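Local coordinates for fructuronate-tagaturonate epimerase UxaE from Cohnella laeviribosi in complex with 1 glycerol (Cohnella laeviribosi, PDB 6IL9), which interconverts fructuronate and tagaturonate as an epimerase, probably using the zinc ion held in its TIM barrel, at residues 322-327 / 354-358; 337-343 / 362-366. One frame throughout, in Å; residues are numbered along the deposited sequence.

Interaction 1: residues 322-327 / 354-358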
# COMPACT_ATOMS: atom_id res chain seq x y z
N PHE A 322 13.95 -10.04 16.72
CA PHE A 322 12.84 -9.95 15.79
C PHE A 322 12.32 -11.34 15.43
O PHE A 322 11.10 -11.56 15.40
CB PHE A 322 13.25 -9.20 14.51
CG PHE A 322 12.20 -9.24 13.44
CD1 PHE A 322 11.13 -8.35 13.46
CD2 PHE A 322 12.27 -10.17 12.41
CE1 PHE A 322 10.14 -8.39 12.48
CE2 PHE A 322 11.29 -10.23 11.43
CZ PHE A 322 10.22 -9.32 11.47
N GLU A 323 13.23 -12.29 15.18
CA GLU A 323 12.80 -13.64 14.80
C GLU A 323 12.05 -14.31 15.95
O GLU A 323 11.01 -14.95 15.73
CB GLU A 323 14.00 -14.49 14.37
CG GLU A 323 13.60 -15.95 14.09
CD GLU A 323 14.73 -16.80 13.51
OE1 GLU A 323 15.85 -16.26 13.34
OE2 GLU A 323 14.50 -18.00 13.22
N ARG A 324 12.56 -14.18 17.18
CA ARG A 324 11.90 -14.83 18.31
C ARG A 324 10.48 -14.32 18.50
O ARG A 324 9.56 -15.11 18.75
CB ARG A 324 12.71 -14.64 19.59
CG ARG A 324 13.97 -15.48 19.65
CD ARG A 324 14.59 -15.43 21.04
NE ARG A 324 15.19 -14.14 21.32
CZ ARG A 324 16.43 -13.79 20.95
NH1 ARG A 324 17.19 -14.65 20.29
NH2 ARG A 324 16.90 -12.59 21.26
N GLU A 325 10.28 -13.01 18.37
CA GLU A 325 8.93 -12.46 18.51
C GLU A 325 8.07 -12.80 17.30
O GLU A 325 6.88 -13.10 17.46
CB GLU A 325 9.01 -10.95 18.72
CG GLU A 325 9.79 -10.63 19.99
CD GLU A 325 9.44 -9.32 20.63
OE1 GLU A 325 8.61 -8.58 20.07
OE2 GLU A 325 10.00 -9.04 21.72
N LEU A 326 8.65 -12.77 16.09
CA LEU A 326 7.89 -13.15 14.90
C LEU A 326 7.34 -14.56 15.03
O LEU A 326 6.21 -14.83 14.62
CB LEU A 326 8.76 -13.02 13.65
CG LEU A 326 8.17 -13.59 12.35
CD1 LEU A 326 6.97 -12.77 11.94
CD2 LEU A 326 9.21 -13.61 11.24
N ALA A 327 8.13 -15.47 15.61
CA ALA A 327 7.66 -16.85 15.77
C ALA A 327 6.35 -16.89 16.54
O ALA A 327 5.41 -17.60 16.14
CB ALA A 327 8.73 -17.68 16.49
N LEU A 354 12.49 -14.65 6.80
CA LEU A 354 11.88 -15.00 8.08
C LEU A 354 10.36 -14.90 8.00
O LEU A 354 9.65 -15.79 8.49
CB LEU A 354 12.41 -14.07 9.18
CG LEU A 354 13.88 -14.27 9.57
CD1 LEU A 354 14.31 -13.14 10.51
CD2 LEU A 354 14.08 -15.61 10.25
N VAL A 355 9.85 -13.82 7.42
CA VAL A 355 8.40 -13.66 7.34
C VAL A 355 7.80 -14.80 6.52
O VAL A 355 6.80 -15.41 6.92
CB VAL A 355 8.03 -12.29 6.74
CG1 VAL A 355 6.55 -12.26 6.35
CG2 VAL A 355 8.34 -11.20 7.77
N GLY A 356 8.41 -15.11 5.38
CA GLY A 356 7.89 -16.18 4.55
C GLY A 356 7.92 -17.52 5.26
O GLY A 356 6.97 -18.30 5.18
N ARG A 357 9.01 -17.80 5.98
CA ARG A 357 9.14 -19.08 6.66
C ARG A 357 8.14 -19.22 7.80
O ARG A 357 7.44 -20.24 7.90
CB ARG A 357 10.57 -19.26 7.16
CG ARG A 357 10.89 -20.69 7.54
CD ARG A 357 11.72 -20.80 8.80
NE ARG A 357 12.91 -19.96 8.79
CZ ARG A 357 13.75 -19.87 9.83
NH1 ARG A 357 13.52 -20.58 10.92
NH2 ARG A 357 14.81 -19.08 9.76
N TYR A 358 8.04 -18.21 8.67
CA TYR A 358 7.21 -18.38 9.85
C TYR A 358 5.72 -18.29 9.56
O TYR A 358 4.93 -18.85 10.34
CB TYR A 358 7.61 -17.37 10.92
CG TYR A 358 8.83 -17.83 11.68
CD1 TYR A 358 8.71 -18.71 12.75
CD2 TYR A 358 10.11 -17.41 11.31
CE1 TYR A 358 9.83 -19.15 13.45
CE2 TYR A 358 11.24 -17.85 12.00
CZ TYR A 358 11.08 -18.73 13.07
OH TYR A 358 12.18 -19.17 13.78
O HOH W 1 17.26 -17.60 11.28

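Interaction 2: residues 337-343 / 362-366. With ZN (zinc ion), chain C.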
# COMPACT_ATOMS: atom_id res chain seq x y z
N GLY A 337 -6.54 -17.50 12.62
CA GLY A 337 -6.89 -17.65 11.22
C GLY A 337 -6.53 -16.48 10.32
O GLY A 337 -6.55 -16.65 9.09
N TYR A 338 -6.25 -15.30 10.87
CA TYR A 338 -5.89 -14.16 10.04
C TYR A 338 -4.40 -14.22 9.72
O TYR A 338 -3.67 -15.09 10.19
CB TYR A 338 -6.28 -12.85 10.74
CG TYR A 338 -5.66 -12.71 12.10
CD1 TYR A 338 -4.35 -12.24 12.26
CD2 TYR A 338 -6.38 -13.05 13.25
CE1 TYR A 338 -3.78 -12.14 13.51
CE2 TYR A 338 -5.82 -12.93 14.50
CZ TYR A 338 -4.52 -12.48 14.62
OH TYR A 338 -3.97 -12.38 15.87
N LYS A 339 -3.93 -13.28 8.89
CA LYS A 339 -2.54 -13.21 8.47
C LYS A 339 -1.82 -12.07 9.17
O LYS A 339 -2.42 -11.04 9.49
CB LYS A 339 -2.41 -12.99 6.96
CG LYS A 339 -3.30 -13.86 6.10
CD LYS A 339 -2.89 -13.76 4.65
CE LYS A 339 -3.08 -12.38 4.07
NZ LYS A 339 -2.91 -12.39 2.57
N LEU A 340 -0.51 -12.22 9.35
CA LEU A 340 0.32 -11.08 9.73
C LEU A 340 0.48 -10.13 8.56
O LEU A 340 0.66 -10.55 7.41
CB LEU A 340 1.70 -11.55 10.19
CG LEU A 340 1.78 -12.32 11.50
CD1 LEU A 340 3.25 -12.61 11.78
CD2 LEU A 340 1.14 -11.54 12.62
N SER A 341 0.43 -8.83 8.86
CA SER A 341 0.62 -7.78 7.87
C SER A 341 1.87 -6.98 8.23
O SER A 341 2.02 -6.54 9.37
CB SER A 341 -0.60 -6.86 7.82
OG SER A 341 -0.43 -5.91 6.79
N ILE A 342 2.74 -6.79 7.25
CA ILE A 342 4.00 -6.06 7.43
C ILE A 342 3.86 -4.70 6.77
O ILE A 342 3.87 -4.60 5.54
CB ILE A 342 5.19 -6.83 6.82
CG1 ILE A 342 5.13 -8.32 7.14
CG2 ILE A 342 6.51 -6.19 7.26
CD1 ILE A 342 5.27 -8.65 8.60
N HIS A 343 3.76 -3.65 7.57
CA HIS A 343 3.74 -2.29 7.04
C HIS A 343 5.16 -1.74 6.92
O HIS A 343 6.11 -2.28 7.49
CB HIS A 343 2.87 -1.39 7.90
CG HIS A 343 1.41 -1.66 7.73
ND1 HIS A 343 0.46 -0.66 7.69
CD2 HIS A 343 0.74 -2.82 7.53
CE1 HIS A 343 -0.74 -1.19 7.52
NE2 HIS A 343 -0.60 -2.50 7.43
N ARG A 362 1.94 -17.23 4.02
CA ARG A 362 0.60 -16.67 4.17
C ARG A 362 0.70 -15.35 4.93
O ARG A 362 0.60 -15.30 6.15
CB ARG A 362 -0.29 -17.65 4.93
CG ARG A 362 -1.75 -17.28 4.93
CD ARG A 362 -2.54 -18.31 5.71
NE ARG A 362 -2.27 -18.26 7.15
CZ ARG A 362 -3.04 -17.61 8.02
NH1 ARG A 362 -4.11 -16.94 7.58
NH2 ARG A 362 -2.74 -17.63 9.31
N PHE A 363 0.88 -14.26 4.18
CA PHE A 363 1.19 -12.97 4.77
C PHE A 363 0.57 -11.89 3.91
O PHE A 363 0.12 -12.14 2.79
CB PHE A 363 2.71 -12.76 4.87
CG PHE A 363 3.43 -12.93 3.54
CD1 PHE A 363 3.31 -11.97 2.53
CD2 PHE A 363 4.22 -14.04 3.30
CE1 PHE A 363 3.95 -12.14 1.30
CE2 PHE A 363 4.88 -14.21 2.07
CZ PHE A 363 4.75 -13.27 1.07
N HIS A 364 0.58 -10.67 4.45
CA HIS A 364 0.43 -9.46 3.66
C HIS A 364 1.65 -8.59 3.92
O HIS A 364 2.04 -8.40 5.07
CB HIS A 364 -0.85 -8.70 4.03
CG HIS A 364 -1.14 -7.56 3.11
ND1 HIS A 364 -1.39 -7.75 1.77
CD2 HIS A 364 -1.18 -6.22 3.31
CE1 HIS A 364 -1.59 -6.58 1.19
NE2 HIS A 364 -1.47 -5.64 2.10
N VAL A 365 2.24 -8.06 2.85
CA VAL A 365 3.33 -7.08 2.95
C VAL A 365 2.91 -5.85 2.16
O VAL A 365 2.44 -5.97 1.03
CB VAL A 365 4.65 -7.65 2.40
CG1 VAL A 365 5.72 -6.57 2.34
CG2 VAL A 365 5.12 -8.83 3.26
N LYS A 366 3.08 -4.66 2.76
CA LYS A 366 2.70 -3.42 2.09
C LYS A 366 3.93 -2.64 1.64
O LYS A 366 4.92 -2.53 2.38
CB LYS A 366 1.86 -2.52 3.00
CG LYS A 366 0.50 -3.08 3.32
CD LYS A 366 -0.48 -1.98 3.71
CE LYS A 366 -1.75 -2.63 4.23
NZ LYS A 366 -2.79 -1.62 4.56
ZN ZN C . 1.09 1.32 8.57
O HOH W 2 0.40 -14.86 8.84
O HOH W 3 2.80 2.37 7.44

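Interaction 1: residues 322-327 / 354-358
Carboxylate oxygen OE2 of Glu323 is gripped from the neighbouring helix by two groups: Tyr358 OH donates a hydrogen bond of 2.7 Å to its anti lone pair, and Arg357 NH1 makes a long salt bridge to it. Helices 319-336 and 349-358 are successive outer helices of a TIM barrel, running in nearly the same direction here, with segment axes crossing at -30° and 10.4 Å apart at closest approach. Glu323 bridges that gap with a fully extended side chain, CG anti to the backbone N (chi1 175°), which carries the carboxylate to the edge of the phenol ring, the two planes turned 70° apart. The second oxygen, Glu323 OE1, accepts a hydrogen bond from a water 2.8 Å away, which in turn accepts one from Arg357 NH2, so both oxygens are tied to the same arginine. A phenylalanine in place of Tyr358 would probably leave the long arginine contact a weaker hold on OE2 and the carboxylate freer to turn. Under the polar layer, Leu354 CD2 lies 3.5 Å from Glu323 CD, the two side chains crossing at about a right angle, while its CD1 reaches the edge of the Phe322 ring. Leu326 CD2 fits against Leu354 CB at 3.8 Å and also touches Val355 and Tyr358. At the last turn of helix 349-358 the tyrosine ring comes against helix 319-336, Ala327 CB lying 3.6 Å from Tyr358 CE1.

Interaction 2: residues 337-343 / 362-366
His343 and Lys366 meet beside the zinc ion, at the C-terminal ends of two neighbouring parallel strands of the TIM barrel. His343 ND1 binds the metal at 2.3 Å, with His161, Asp273 and a water as further ligands. The two side chains run side by side in the same direction, and Lys366 CD makes a CH-pi contact over one face of the imidazole, 4.0 Å from its centroid. Beyond CG the lysine is extended, which carries NZ past the ring to salt bridges with Asp158, Asp160 and Glu269. Glu269 also hydrogen-bonds His343 NE2, a second-shell link that probably fixes the ring's rotation, and Ser341 OG, which lies in the imidazole plane at its edge. Behind this site the strands are laced by a parallel ladder: Lys366 N donates to Ile342 O, Ile342 N to His364 O at 2.8 Å, and His364 N to Leu340 O, nearly straight at 172°. Ser341 and His364 share one face of the sheet; Ile342 and Val365 pack on the other, CG1 to CG2 at 3.9 Å. Further toward the strand starts the direct ladder gives way to a water that accepts from Leu340 N and donates to Arg362 O. Lys339, bent at chi3 (-64°), turns NZ above the carbonyl plane of Phe363 to bond its O at 3.0 Å, and NZ also hydrogen-bonds Thr93 OG1. Outermost, Arg362, salt-bridged to Asp334, grips the turn after helix 319-336: its NH1 bonds Gly337 O at 2.9 Å, and its NH2 makes a weak bond to Tyr338 O at 2.8 Å.

Interactions 1 and 2 are the helix layer and the strand layer of two successive beta-alpha-beta crossovers of the barrel, which share strand 339-342; their centres are about 12 Å apart. The chain passes from helix 319-336 into strand 339-342, on through helix 349-358 and then into strand 363-367. The helix pair packs on the outside of the strand pair through Leu326, whose CD1 lies 3.7 Å from Leu340 CD1, and Val355, which spans both strands: its CG2 is 4.1 Å from Ile342 CD1 and its CG1 4.2 Å from Phe363 CB. His343 brings interaction 2 to the zinc, and its side chain is about 4 Å from the bound glycerol; the side chain of Phe322 remains about 14 Å from the metal.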